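Local coordinates for Rho guanine nucleotide exchange factor 11 (PDB 5JHH), which probably activates Rho-family GTPases by promoting exchange of bound GDP for GTP, using a helical DH domain followed by a PH domain, at residues I47-M52 / R65-L70; R39-L44 / E72-H77; E55-R60 / S139-F144. One frame throughout, in Å; residues are numbered along the deposited sequence. Where two conformers were deposited one is given.

Contact 1: I47-M52 / R65-L70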
loop_
_atom_site.group_PDB
_atom_site.type_symbol
_atom_site.label_atom_id
_atom_site.label_comp_id
_atom_site.label_asym_id
_atom_site.label_seq_id
_atom_site.Cartn_x
_atom_site.Cartn_y
_atom_site.Cartn_z
ATOM N N ILE A 47 18.220 -3.636 18.672
ATOM C CA ILE A 47 17.696 -2.545 19.487
ATOM C C ILE A 47 16.342 -2.919 20.109
ATOM O O ILE A 47 16.034 -2.457 21.212
ATOM C CB ILE A 47 17.518 -1.248 18.678
ATOM C CG1 ILE A 47 18.851 -0.756 18.105
ATOM C CG2 ILE A 47 16.912 -0.145 19.527
ATOM C CD1 ILE A 47 19.929 -0.511 19.132
ATOM N N PHE A 48 15.549 -3.753 19.423
ATOM C CA PHE A 48 14.210 -4.033 19.884
ATOM C C PHE A 48 14.039 -5.475 20.345
ATOM O O PHE A 48 13.823 -5.744 21.531
ATOM C CB PHE A 48 13.202 -3.673 18.805
ATOM C CG PHE A 48 13.147 -2.187 18.486
ATOM C CD1 PHE A 48 12.426 -1.323 19.273
ATOM C CD2 PHE A 48 13.880 -1.663 17.450
ATOM C CE1 PHE A 48 12.404 0.030 19.007
ATOM C CE2 PHE A 48 13.813 -0.311 17.134
ATOM C CZ PHE A 48 13.106 0.544 17.939
ATOM N N TYR A 49 14.105 -6.398 19.404
ATOM C CA TYR A 49 13.721 -7.776 19.643
ATOM C C TYR A 49 14.477 -8.418 20.787
ATOM O O TYR A 49 13.864 -8.895 21.742
ATOM C CB TYR A 49 13.898 -8.630 18.374
ATOM C CG TYR A 49 13.590 -10.086 18.621
ATOM C CD1 TYR A 49 12.341 -10.496 19.012
ATOM C CD2 TYR A 49 14.585 -11.049 18.496
ATOM C CE1 TYR A 49 12.062 -11.848 19.278
ATOM C CE2 TYR A 49 14.341 -12.388 18.744
ATOM C CZ TYR A 49 13.074 -12.783 19.126
ATOM O OH TYR A 49 12.850 -14.099 19.340
ATOM N N GLN A 50 15.798 -8.372 20.720
ATOM C CA GLN A 50 16.642 -9.040 21.736
ATOM C C GLN A 50 16.516 -8.410 23.093
ATOM O O GLN A 50 16.513 -9.115 24.098
ATOM C CB GLN A 50 18.106 -9.045 21.354
ATOM C CG GLN A 50 18.383 -9.805 20.073
ATOM C CD GLN A 50 18.151 -11.289 20.177
ATOM O OE1 GLN A 50 18.181 -11.867 21.252
ATOM N NE2 GLN A 50 17.886 -11.914 19.041
ATOM N N ARG A 51 16.338 -7.096 23.130
ATOM C CA ARG A 51 16.144 -6.425 24.407
ATOM C C ARG A 51 14.753 -6.679 24.974
ATOM O O ARG A 51 14.590 -6.859 26.187
ATOM C CB ARG A 51 16.416 -4.946 24.302
ATOM C CG ARG A 51 17.865 -4.577 23.968
ATOM C CD ARG A 51 18.071 -3.066 24.049
ATOM N NE ARG A 51 17.700 -2.602 25.395
ATOM C CZ ARG A 51 17.147 -1.424 25.706
ATOM N NH1 ARG A 51 16.861 -0.508 24.768
ATOM N NH2 ARG A 51 16.856 -1.174 26.985
ATOM N N MET A 52 13.737 -6.739 24.126
ATOM C CA MET A 52 12.408 -7.005 24.651
ATOM C C MET A 52 12.395 -8.386 25.271
ATOM O O MET A 52 11.699 -8.643 26.234
ATOM C CB MET A 52 11.364 -6.961 23.539
ATOM C CG MET A 52 11.181 -5.571 22.959
ATOM S SD MET A 52 9.969 -5.554 21.646
ATOM C CE MET A 52 9.959 -3.823 21.227
ATOM N N ARG A 65 4.404 -12.963 18.348
ATOM C CA ARG A 65 3.494 -12.490 17.319
ATOM C C ARG A 65 4.010 -11.229 16.646
ATOM O O ARG A 65 3.712 -10.971 15.487
ATOM C CB ARG A 65 2.043 -12.356 17.834
ATOM C CG ARG A 65 1.398 -13.753 17.916
ATOM C CD ARG A 65 -0.060 -13.771 18.351
ATOM N NE ARG A 65 -0.219 -13.226 19.696
ATOM C CZ ARG A 65 -0.498 -13.939 20.801
ATOM N NH1 ARG A 65 -0.677 -15.253 20.744
ATOM N NH2 ARG A 65 -0.616 -13.326 21.980
ATOM N N LEU A 66 4.787 -10.445 17.372
ATOM C CA LEU A 66 5.342 -9.218 16.836
ATOM C C LEU A 66 6.603 -9.509 15.983
ATOM O O LEU A 66 6.794 -8.905 14.980
ATOM C CB LEU A 66 5.681 -8.291 17.979
ATOM C CG LEU A 66 6.490 -7.065 17.595
ATOM C CD1 LEU A 66 5.672 -6.165 16.718
ATOM C CD2 LEU A 66 6.904 -6.314 18.853
ATOM N N PHE A 67 7.426 -10.426 16.437
ATOM C CA PHE A 67 8.649 -10.849 15.787
ATOM C C PHE A 67 8.641 -12.377 15.626
ATOM O O PHE A 67 9.278 -13.082 16.341
ATOM C CB PHE A 67 9.878 -10.459 16.577
ATOM C CG PHE A 67 10.173 -9.019 16.613
ATOM C CD1 PHE A 67 10.656 -8.377 15.532
ATOM C CD2 PHE A 67 10.002 -8.312 17.760
ATOM C CE1 PHE A 67 10.959 -7.066 15.583
ATOM C CE2 PHE A 67 10.287 -6.993 17.819
ATOM C CZ PHE A 67 10.768 -6.365 16.727
ATOM N N PRO A 68 7.831 -12.855 14.586
ATOM C CA PRO A 68 7.732 -14.316 14.512
ATOM C C PRO A 68 8.969 -15.112 14.182
ATOM O O PRO A 68 9.128 -16.172 14.704
ATOM C CB PRO A 68 6.739 -14.544 13.401
ATOM C CG PRO A 68 5.915 -13.376 13.397
ATOM C CD PRO A 68 6.882 -12.309 13.501
ATOM N N ASN A 69 9.799 -14.625 13.282
ATOM C CA ASN A 69 10.823 -15.414 12.670
ATOM C C ASN A 69 11.923 -14.528 12.152
ATOM O O ASN A 69 12.374 -14.664 11.059
ATOM C CB ASN A 69 10.199 -16.188 11.531
ATOM C CG ASN A 69 9.544 -15.284 10.526
ATOM O OD1 ASN A 69 9.340 -14.152 10.769
ATOM N ND2 ASN A 69 9.211 -15.811 9.421
ATOM N N LEU A 70 12.336 -13.607 12.983
ATOM C CA LEU A 70 13.303 -12.614 12.625
ATOM C C LEU A 70 14.667 -13.176 12.265
ATOM O O LEU A 70 15.242 -12.770 11.297
ATOM C CB LEU A 70 13.417 -11.558 13.715
ATOM C CG LEU A 70 14.270 -10.336 13.435
ATOM C CD1 LEU A 70 13.904 -9.660 12.167
ATOM C CD2 LEU A 70 14.263 -9.330 14.547
#

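Contact 2: R39-L44 / E72-H77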
loop_
_atom_site.group_PDB
_atom_site.type_symbol
_atom_site.label_atom_id
_atom_site.label_comp_id
_atom_site.label_asym_id
_atom_site.label_seq_id
_atom_site.Cartn_x
_atom_site.Cartn_y
_atom_site.Cartn_z
ATOM N N ARG A 39 20.888 -4.214 7.171
ATOM C CA ARG A 39 21.239 -3.386 8.317
ATOM C C ARG A 39 19.998 -3.100 9.139
ATOM O O ARG A 39 20.002 -3.261 10.366
ATOM C CB ARG A 39 21.889 -2.079 7.870
ATOM C CG ARG A 39 22.644 -1.342 8.972
ATOM C CD ARG A 39 22.581 0.177 8.772
ATOM N NE ARG A 39 22.576 0.874 10.048
ATOM C CZ ARG A 39 21.527 1.514 10.554
ATOM N NH1 ARG A 39 21.638 2.102 11.711
ATOM N NH2 ARG A 39 20.375 1.590 9.901
ATOM N N THR A 40 18.917 -2.728 8.460
ATOM C CA THR A 40 17.697 -2.401 9.149
ATOM C C THR A 40 17.144 -3.591 9.915
ATOM O O THR A 40 16.647 -3.444 11.017
ATOM C CB THR A 40 16.647 -1.911 8.164
ATOM O OG1 THR A 40 17.142 -0.762 7.507
ATOM C CG2 THR A 40 15.361 -1.530 8.842
ATOM N N LEU A 41 17.228 -4.778 9.352
ATOM C CA LEU A 41 16.766 -5.914 10.091
ATOM C C LEU A 41 17.597 -6.149 11.345
ATOM O O LEU A 41 17.058 -6.627 12.373
ATOM C CB LEU A 41 16.756 -7.180 9.257
ATOM C CG LEU A 41 15.906 -7.138 7.999
ATOM C CD1 LEU A 41 16.062 -8.463 7.256
ATOM C CD2 LEU A 41 14.450 -6.877 8.289
ATOM N N ARG A 42 18.895 -5.872 11.272
ATOM C CA ARG A 42 19.762 -6.106 12.441
ATOM C C ARG A 42 19.561 -5.061 13.489
ATOM O O ARG A 42 19.746 -5.343 14.670
ATOM C CB ARG A 42 21.236 -6.191 12.096
ATOM C CG ARG A 42 21.532 -7.465 11.345
ATOM C CD ARG A 42 23.003 -7.607 11.050
ATOM N NE ARG A 42 23.303 -8.998 10.721
ATOM C CZ ARG A 42 23.954 -9.384 9.642
ATOM N NH1 ARG A 42 24.143 -10.675 9.419
ATOM N NH2 ARG A 42 24.430 -8.475 8.793
ATOM N N VAL A 43 19.107 -3.890 13.068
ATOM C CA VAL A 43 18.641 -2.905 14.017
ATOM C C VAL A 43 17.389 -3.415 14.728
ATOM O O VAL A 43 17.302 -3.318 15.953
ATOM C CB VAL A 43 18.306 -1.580 13.353
ATOM C CG1 VAL A 43 17.648 -0.643 14.341
ATOM C CG2 VAL A 43 19.570 -0.943 12.817
ATOM N N LEU A 44 16.440 -3.995 13.983
ATOM C CA LEU A 44 15.273 -4.506 14.629
ATOM C C LEU A 44 15.688 -5.554 15.649
ATOM O O LEU A 44 15.103 -5.661 16.741
ATOM C CB LEU A 44 14.305 -5.147 13.630
ATOM C CG LEU A 44 13.572 -4.215 12.676
ATOM C CD1 LEU A 44 12.815 -5.031 11.645
ATOM C CD2 LEU A 44 12.584 -3.339 13.443
ATOM N N GLU A 72 15.379 -15.994 11.045
ATOM C CA GLU A 72 15.228 -16.682 9.767
ATOM C C GLU A 72 15.186 -15.662 8.655
ATOM O O GLU A 72 15.768 -15.860 7.587
ATOM C CB GLU A 72 13.940 -17.499 9.741
ATOM C CG GLU A 72 13.981 -18.767 10.584
ATOM C CD GLU A 72 13.656 -18.626 12.092
ATOM O OE1 GLU A 72 13.491 -17.522 12.705
ATOM O OE2 GLU A 72 13.579 -19.713 12.703
ATOM N N LEU A 73 14.462 -14.583 8.911
ATOM C CA LEU A 73 14.345 -13.488 7.971
ATOM C C LEU A 73 15.688 -12.868 7.680
ATOM O O LEU A 73 16.064 -12.706 6.536
ATOM C CB LEU A 73 13.387 -12.429 8.484
ATOM C CG LEU A 73 13.004 -11.366 7.478
ATOM C CD1 LEU A 73 12.302 -11.980 6.288
ATOM C CD2 LEU A 73 12.047 -10.405 8.167
ATOM N N ILE A 74 16.466 -12.671 8.718
ATOM C CA ILE A 74 17.785 -12.112 8.569
ATOM C C ILE A 74 18.692 -13.020 7.735
ATOM O O ILE A 74 19.425 -12.533 6.856
ATOM C CB ILE A 74 18.387 -11.862 9.948
ATOM C CG1 ILE A 74 17.754 -10.597 10.549
ATOM C CG2 ILE A 74 19.897 -11.831 9.908
ATOM C CD1 ILE A 74 18.175 -10.327 12.000
ATOM N N GLU A 75 18.648 -14.320 7.997
ATOM C CA GLU A 75 19.437 -15.265 7.219
ATOM C C GLU A 75 19.013 -15.398 5.715
ATOM O O GLU A 75 19.843 -15.500 4.835
ATOM C CB GLU A 75 19.430 -16.602 7.934
ATOM C CG GLU A 75 20.359 -17.667 7.339
ATOM C CD GLU A 75 21.759 -17.155 7.027
ATOM O OE1 GLU A 75 22.267 -16.235 7.724
ATOM O OE2 GLU A 75 22.325 -17.664 6.041
ATOM N N ILE A 76 17.731 -15.317 5.414
ATOM C CA ILE A 76 17.300 -15.175 4.040
ATOM C C ILE A 76 18.117 -14.098 3.338
ATOM O O ILE A 76 18.569 -14.282 2.188
ATOM C CB ILE A 76 15.845 -14.672 3.927
ATOM C CG1 ILE A 76 14.813 -15.704 4.358
ATOM C CG2 ILE A 76 15.516 -14.158 2.531
ATOM C CD1 ILE A 76 14.831 -16.952 3.590
ATOM N N HIS A 77 18.172 -12.920 3.948
ATOM C CA HIS A 77 18.820 -11.786 3.290
ATOM C C HIS A 77 20.347 -11.782 3.403
ATOM O O HIS A 77 21.029 -11.278 2.505
ATOM C CB HIS A 77 18.265 -10.443 3.759
ATOM C CG HIS A 77 16.881 -10.179 3.298
ATOM N ND1 HIS A 77 16.602 -9.647 2.064
ATOM C CD2 HIS A 77 15.686 -10.368 3.904
ATOM C CE1 HIS A 77 15.300 -9.522 1.925
ATOM N NE2 HIS A 77 14.720 -9.972 3.019
#

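Contact 3: E55-R60 / S139-F144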
loop_
_atom_site.group_PDB
_atom_site.type_symbol
_atom_site.label_atom_id
_atom_site.label_comp_id
_atom_site.label_asym_id
_atom_site.label_seq_id
_atom_site.Cartn_x
_atom_site.Cartn_y
_atom_site.Cartn_z
ATOM N N GLU A 55 14.879 -8.533 28.553
ATOM C CA GLU A 55 14.338 -7.855 29.736
ATOM C C GLU A 55 12.831 -8.111 29.982
ATOM O O GLU A 55 12.201 -7.366 30.729
ATOM C CB GLU A 55 14.559 -6.359 29.610
ATOM C CG GLU A 55 16.022 -5.959 29.531
ATOM C CD GLU A 55 16.226 -4.509 29.091
ATOM O OE1 GLU A 55 15.353 -3.656 29.380
ATOM O OE2 GLU A 55 17.272 -4.219 28.458
ATOM N N ASN A 56 12.240 -9.128 29.350
ATOM C CA ASN A 56 10.803 -9.427 29.542
ATOM C C ASN A 56 9.869 -8.220 29.504
ATOM O O ASN A 56 9.033 -8.032 30.373
ATOM C CB ASN A 56 10.585 -10.179 30.856
ATOM C CG ASN A 56 11.328 -11.510 30.885
ATOM O OD1 ASN A 56 10.869 -12.513 30.296
ATOM N ND2 ASN A 56 12.508 -11.518 31.525
ATOM N N LEU A 57 9.993 -7.416 28.471
ATOM C CA LEU A 57 9.095 -6.303 28.257
ATOM C C LEU A 57 7.674 -6.749 28.011
ATOM O O LEU A 57 6.694 -5.999 28.285
ATOM C CB LEU A 57 9.565 -5.453 27.088
ATOM C CG LEU A 57 10.642 -4.446 27.469
ATOM C CD1 LEU A 57 9.996 -3.286 28.193
ATOM C CD2 LEU A 57 11.743 -5.071 28.326
ATOM N N MET A 58 7.524 -7.955 27.487
ATOM C CA MET A 58 6.177 -8.453 27.235
ATOM C C MET A 58 6.159 -9.967 27.289
ATOM O O MET A 58 7.210 -10.601 27.254
ATOM C CB MET A 58 5.663 -7.918 25.903
ATOM C CG MET A 58 6.200 -8.608 24.630
ATOM S SD MET A 58 5.655 -7.783 23.097
ATOM C CE MET A 58 6.430 -6.189 23.200
ATOM N N PRO A 59 4.969 -10.555 27.439
ATOM C CA PRO A 59 4.889 -12.010 27.441
ATOM C C PRO A 59 5.486 -12.599 26.164
ATOM O O PRO A 59 5.329 -12.005 25.097
ATOM C CB PRO A 59 3.376 -12.283 27.488
ATOM C CG PRO A 59 2.770 -11.030 28.046
ATOM C CD PRO A 59 3.656 -9.914 27.608
ATOM N N ARG A 60 6.128 -13.756 26.262
ATOM C CA ARG A 60 6.752 -14.355 25.100
ATOM C C ARG A 60 5.729 -14.644 23.990
ATOM O O ARG A 60 6.021 -14.474 22.815
ATOM C CB ARG A 60 7.516 -15.611 25.495
ATOM C CG ARG A 60 8.927 -15.653 24.913
ATOM C CD ARG A 60 9.976 -14.965 25.793
ATOM N NE ARG A 60 11.134 -15.837 26.009
ATOM C CZ ARG A 60 12.155 -15.524 26.790
ATOM N NH1 ARG A 60 13.159 -16.375 26.948
ATOM N NH2 ARG A 60 12.171 -14.351 27.409
ATOM N N SER A 139 3.672 2.166 31.728
ATOM C CA SER A 139 4.693 3.177 31.791
ATOM C C SER A 139 6.038 2.524 31.540
ATOM O O SER A 139 6.855 3.100 30.842
ATOM C CB SER A 139 4.699 3.879 33.140
ATOM O OG SER A 139 4.893 2.867 34.116
ATOM N N ARG A 140 6.297 1.346 32.087
ATOM C CA ARG A 140 7.619 0.760 31.816
ATOM C C ARG A 140 7.812 0.516 30.292
ATOM O O ARG A 140 8.912 0.585 29.775
ATOM C CB ARG A 140 7.834 -0.547 32.559
ATOM C CG ARG A 140 9.094 -1.278 32.152
ATOM C CD ARG A 140 9.175 -2.614 32.885
ATOM N NE ARG A 140 10.496 -3.241 32.724
ATOM C CZ ARG A 140 10.730 -4.468 32.247
ATOM N NH1 ARG A 140 9.743 -5.281 31.876
ATOM N NH2 ARG A 140 11.982 -4.891 32.145
ATOM N N PHE A 141 6.739 0.202 29.596
ATOM C CA PHE A 141 6.864 -0.162 28.235
ATOM C C PHE A 141 7.064 1.106 27.402
ATOM O O PHE A 141 7.923 1.159 26.504
ATOM C CB PHE A 141 5.638 -0.916 27.769
ATOM C CG PHE A 141 5.822 -1.495 26.427
ATOM C CD1 PHE A 141 6.753 -2.494 26.248
ATOM C CD2 PHE A 141 5.179 -0.967 25.321
ATOM C CE1 PHE A 141 7.002 -3.004 24.992
ATOM C CE2 PHE A 141 5.432 -1.470 24.065
ATOM C CZ PHE A 141 6.332 -2.502 23.899
ATOM N N GLN A 142 6.308 2.145 27.742
ATOM C CA GLN A 142 6.429 3.439 27.040
ATOM C C GLN A 142 7.816 4.015 27.173
ATOM O O GLN A 142 8.403 4.480 26.203
ATOM C CB GLN A 142 5.417 4.419 27.584
ATOM C CG GLN A 142 5.595 5.851 27.104
ATOM C CD GLN A 142 4.904 6.818 28.032
ATOM O OE1 GLN A 142 5.562 7.584 28.730
ATOM N NE2 GLN A 142 3.571 6.741 28.101
ATOM N N LEU A 143 8.359 3.920 28.371
ATOM C CA LEU A 143 9.753 4.272 28.647
ATOM C C LEU A 143 10.768 3.492 27.838
ATOM O O LEU A 143 11.735 4.040 27.324
ATOM C CB LEU A 143 10.072 4.053 30.135
ATOM C CG LEU A 143 10.409 5.329 30.894
ATOM C CD1 LEU A 143 10.041 5.191 32.377
ATOM C CD2 LEU A 143 11.894 5.643 30.693
ATOM N N PHE A 144 10.608 2.178 27.794
ATOM C CA PHE A 144 11.548 1.377 27.065
ATOM C C PHE A 144 11.521 1.766 25.572
ATOM O O PHE A 144 12.562 1.852 24.906
ATOM C CB PHE A 144 11.197 -0.091 27.241
ATOM C CG PHE A 144 11.909 -0.969 26.291
ATOM C CD1 PHE A 144 11.432 -1.144 25.020
ATOM C CD2 PHE A 144 13.083 -1.570 26.645
ATOM C CE1 PHE A 144 12.100 -1.929 24.122
ATOM C CE2 PHE A 144 13.751 -2.370 25.745
ATOM C CZ PHE A 144 13.270 -2.526 24.475
HETATM O O HOH W 1 13.948 -2.351 31.109
#

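Contact 1: I47-M52 / R65-L70
Tyr-49 turns the edge of its ring toward the face of Phe-67, an offset edge-to-face pair inside the helical DH (RhoGEF) domain. The contact joins the last turns of helix 18-54 to the corner between helices 60-66 and 70-89. Phe-67 stands where the chain first leaves helical geometry, and the corner sends this large apolar ring back against the long helix.

The tight part lies around these two residues. Their ring centroids are 5.2 Å apart, with the planes inclined at 61°. Tyr-49 CB sits over the middle of the Phe-67 face, 3.9 Å from the centroid, which makes a CH-pi contact. With CG anti to the backbone N (chi1 176°), the tyrosine ring then slides past the phenylalanine toward the stem of that side chain: Tyr-49 CD1 lies 3.4 Å from Phe-67 CD2, and Tyr-49 CE1 is 3.7 Å from Phe-67 CB. Leu-70, in the first turn of the next helix, adds a compact methyl, CD2, 3.9 Å from Tyr-49 CB. Phe-48 offers Phe-67 little more than its CB; its own ring leads away to Leu-159 and Leu-162.

The solvent side is looser. Tyr-49 is partly exposed, and its hydroxyl OH has a weak hydrogen bond with Lys-53 NZ, which is consistent with a ring that packs along its flank while its hydroxyl finds a polar partner.

Back in the interior, the unbranched, extended chain of Met-52 crosses Phe-67 at about a right angle and brings a polarisable sulfur to the ring's edge. This is a Met-aromatic contact, with Met-52 SD 4.1 Å from Phe-67 CE2; the same sulfur packs 4.2 Å from Leu-66 CD2.

Contact 2: R39-L44 / E72-H77
His-77, whose ring meets the tip of Leu-41, is gripped at both of its nitrogens: ND1 is hydrogen-bonded to Glu-34 OE2 and NE2 to Glu-166 OE2. Two such bonds fix the rotation of the buried imidazole, and the pair of carboxylates would be expected to favour its protonated form. Histidine suits this place because its two ring nitrogens can serve two polar partners while a carbon, CD2, meets an apolar neighbour. That neighbour is Leu-41 CD1, 3.9 Å from His-77 CD2, on a side chain that crosses the histidine at about a right angle.

Leu-41 carries the rest of the contact as well. Its CB rests 3.8 Å from Ile-74 CG1, where the two backbones come nearest. Beyond CB the chain runs extended, with CD1 anti to CA (chi2 177°), and this reach takes the methyl past Ile-74 to the neighbourhood of His-77 and of Leu-73, whose CG lies 4.2 Å from Leu-41 CD1. Ile-74 is branched at CB and spreads two ways: CG1 leads CD1 toward the backbone of the facing helix, 3.9 Å from Leu-41 O, whereas CG2 points to the exposed flank. There Arg-42 NH1 stands 4.4 Å from Ile-74 CG2, a loose approach. A long, flexible arginine suits this border, since its end can also reach Asn-78 OD1, to which NH1 makes a weak hydrogen bond.

This is antiparallel helix packing within the helical DH (RhoGEF) domain: segments 39-44 and 72-77 run at 161°, with their axes 10.0 Å apart. Helix 165-182 lies beside the seam through Glu-166, which touches both Leu-41 and Leu-73, and Tyr-173, which meets His-77; helix 107-121 also touches Leu-73 and Ile-76.

Contact 3: E55-R60 / S139-F144
Leu-57 inserts its branched side chain among Phe-141, Phe-144 and Arg-140, joining the loop after helix 18-54 to the start of helix 139-150 in the DH domain. Its CB lies 4.1 Å from Phe-141 CE1. Next, CG sits over the face of Phe-144 in a CH-pi contact, 3.9 Å from the ring centroid. There the chain forks: CD1 presses against Phe-144 CB at 3.5 Å, while CD2 comes over one face of the guanidinium, 3.8 Å from Arg-140 NH2. With an alanine at Phe-144, Leu-57 CG would probably lose the ring face it rests on, leaving a gap beside CD1.

Arg-140, extended from CG to NE, uses the edge of its guanidinium for backbone oxygens. NH2 makes a nearly straight bond to Glu-55 O (2.9 Å, 163°), in the carbonyl plane; NH1 reaches Asn-56 O at 3.2 Å from above that carbonyl's plane. Asn-56, with positive phi, is the C-prime residue of the Schellman motif ending helix 18-54. Carbonyls at a helix C terminus probably carry extra negative potential, so a cation whose edge donates N-H groups while its flat face packs against a leucine methyl matches this site.

In the fold
From the N terminus, helix 18-54 supplies one side of contact 2 and then one side of contact 1; the following loop enters contact 3. The chain turns through helix 60-66, closes contact 1 at the corner before helix 70-89, and closes contact 2 within that helix, so the smaller loop lies within the larger. Contact 3 closes much later, on helix 139-150, and its loop crosses both others. Contacts 1 and 2 adjoin along the long helix, and contact 1 meets contact 3 through Arg-51 and Met-52; contacts 2 and 3 are about 9 Å apart at their nearest atoms. Together they tie helices 60-66, 70-89 and 139-150 to helix 18-54 or its end.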